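Local atomic coordinates of prolyl endopeptidase (PDB entry 2BKL), a protein that probably cleaves oligopeptides on the carboxyl side of proline, and less readily alanine, as a serine peptidase of the S9A family. Residues A[494-499]-A[575-579]. Residues are numbered along the deposited sequence; the frame is centred on the assembly and turned at random.
Sequences HDAGRL and IPEYG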
loop_
_atom_site.group_PDB
_atom_site.type_symbol
_atom_site.label_atom_id
_atom_site.label_comp_id
_atom_site.label_asym_id
_atom_site.label_seq_id
_atom_site.Cartn_x
_atom_site.Cartn_y
_atom_site.Cartn_z
ATOM N N HIS A 494 3.935 5.117 -15.067
ATOM C CA HIS A 494 4.755 5.137 -13.883
ATOM C C HIS A 494 5.966 6.062 -14.124
ATOM O O HIS A 494 6.254 6.959 -13.329
ATOM C CB HIS A 494 5.206 3.694 -13.530
ATOM C CG HIS A 494 6.131 3.603 -12.370
ATOM N ND1 HIS A 494 7.121 2.650 -12.301
ATOM C CD2 HIS A 494 6.245 4.352 -11.248
ATOM C CE1 HIS A 494 7.805 2.815 -11.180
ATOM N NE2 HIS A 494 7.292 3.841 -10.516
ATOM N N ASP A 495 6.665 5.815 -15.219
ATOM C CA ASP A 495 7.895 6.563 -15.511
ATOM C C ASP A 495 7.663 8.050 -15.702
ATOM O O ASP A 495 8.529 8.862 -15.347
ATOM C CB ASP A 495 8.627 5.993 -16.726
ATOM C CG ASP A 495 9.355 4.699 -16.430
ATOM O OD1 ASP A 495 9.474 4.290 -15.242
ATOM O OD2 ASP A 495 9.808 4.019 -17.388
ATOM N N ALA A 496 6.501 8.429 -16.229
ATOM C CA ALA A 496 6.196 9.841 -16.410
ATOM C C ALA A 496 5.797 10.545 -15.113
ATOM O O ALA A 496 5.433 11.731 -15.148
ATOM C CB ALA A 496 5.121 10.021 -17.457
ATOM N N GLY A 497 5.865 9.866 -13.973
ATOM C CA GLY A 497 5.563 10.479 -12.698
ATOM C C GLY A 497 6.559 10.129 -11.625
ATOM O O GLY A 497 6.190 10.025 -10.475
ATOM N N ARG A 498 7.804 9.906 -12.006
ATOM C CA ARG A 498 8.850 9.633 -11.018
ATOM C C ARG A 498 10.160 10.330 -11.401
ATOM O O ARG A 498 10.315 10.885 -12.504
ATOM C CB ARG A 498 9.037 8.126 -10.865
ATOM C CG ARG A 498 9.690 7.462 -12.012
ATOM C CD ARG A 498 9.582 5.946 -11.922
ATOM N NE ARG A 498 10.443 5.308 -12.901
ATOM C CZ ARG A 498 11.710 4.957 -12.701
ATOM N NH1 ARG A 498 12.297 5.132 -11.538
ATOM N NH2 ARG A 498 12.382 4.415 -13.692
ATOM N N LEU A 499 11.117 10.308 -10.476
ATOM C CA LEU A 499 12.392 10.951 -10.689
ATOM C C LEU A 499 12.237 12.406 -11.155
ATOM O O LEU A 499 11.553 13.183 -10.517
ATOM C CB LEU A 499 13.289 10.096 -11.603
ATOM C CG LEU A 499 13.554 8.698 -11.074
ATOM C CD1 LEU A 499 14.240 7.840 -12.119
ATOM C CD2 LEU A 499 14.378 8.718 -9.771
ATOM N N ILE A 575 14.889 5.781 -3.026
ATOM C CA ILE A 575 15.754 6.523 -3.923
ATOM C C ILE A 575 15.549 6.182 -5.416
ATOM O O ILE A 575 15.576 7.073 -6.250
ATOM C CB ILE A 575 17.225 6.389 -3.469
ATOM C CG1 ILE A 575 17.439 7.237 -2.189
ATOM C CG2 ILE A 575 18.221 6.804 -4.573
ATOM C CD1 ILE A 575 18.802 7.044 -1.497
ATOM N N PRO A 576 15.293 4.918 -5.768
ATOM C CA PRO A 576 15.014 4.620 -7.179
ATOM C C PRO A 576 13.781 5.298 -7.755
ATOM O O PRO A 576 13.642 5.383 -8.994
ATOM C CB PRO A 576 14.858 3.094 -7.191
ATOM C CG PRO A 576 15.707 2.641 -6.024
ATOM C CD PRO A 576 15.392 3.686 -4.958
ATOM N N GLU A 577 12.870 5.743 -6.888
ATOM C CA GLU A 577 11.644 6.440 -7.282
ATOM C C GLU A 577 11.783 7.967 -7.279
ATOM O O GLU A 577 11.327 8.647 -8.199
ATOM C CB GLU A 577 10.468 6.034 -6.375
ATOM C CG GLU A 577 9.105 6.534 -6.820
ATOM C CD GLU A 577 8.457 5.768 -7.967
ATOM O OE1 GLU A 577 8.993 4.743 -8.428
ATOM O OE2 GLU A 577 7.367 6.208 -8.383
ATOM N N TYR A 578 12.417 8.526 -6.246
ATOM C CA TYR A 578 12.480 9.967 -6.071
ATOM C C TYR A 578 13.831 10.592 -6.438
ATOM O O TYR A 578 13.897 11.765 -6.767
ATOM C CB TYR A 578 12.254 10.311 -4.619
ATOM C CG TYR A 578 10.908 9.997 -4.029
ATOM C CD1 TYR A 578 9.735 10.458 -4.614
ATOM C CD2 TYR A 578 10.797 9.279 -2.839
ATOM C CE1 TYR A 578 8.503 10.201 -4.045
ATOM C CE2 TYR A 578 9.557 9.030 -2.238
ATOM C CZ TYR A 578 8.402 9.501 -2.846
ATOM O OH TYR A 578 7.195 9.245 -2.243
ATOM N N GLY A 579 14.908 9.813 -6.347
ATOM C CA GLY A 579 16.286 10.312 -6.403
ATOM C C GLY A 579 16.752 10.658 -4.996
ATOM O O GLY A 579 16.008 10.513 -4.011
HETATM O O HOH W 1 6.791 8.904 -8.065
HETATM O O HOH W 2 11.520 13.056 -7.585
#
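Glu-577 OE1 accepts a hydrogen bond from His-494 NE2 (2.8 Å) through its syn lone pair, while Glu-577 OE2 takes one from the backbone N of Phe-456 and another from a water that also donates to Gly-497 O. Imidazole and carboxylate lie nearly coplanar, 14° apart, and meet edge-on. Glu-577 CG stands anti to the backbone N (chi1 -171°), and the bend at chi2 (78°) then turns the acid toward the histidine. A glutamine here, uncharged and with one terminal atom a donor, would probably leave either the His-494 N-H or the donors at OE2 without an acceptor. Arg-498 CD lies over one face of the His-494 imidazole, toward its rim, 3.4 Å from the plane; a long, extended arginine suits this place because its methylenes fill space while Arg-498 NE reaches back to Asp-495 OD1 in a salt bridge (2.7 Å). The backbone adds its own bond, Leu-499 N to Glu-577 O (2.8 Å), and a second water joins Leu-499 O to Tyr-578 O. Leucine supplies branched bulk: Leu-499 CD2 lies 3.6 Å from Gly-579 N. Gly-579 follows the short helix with positive phi, where a CB would jam against Tyr-578 O. Tyr-578 lines the pocket holding the bound benzyloxycarbonyl-alanyl-proline, and its OH bonds Asn-534, tying helix 575-578 to helix 534-545, which follows strand 527-532 of the eight-stranded alpha/beta-hydrolase sheet.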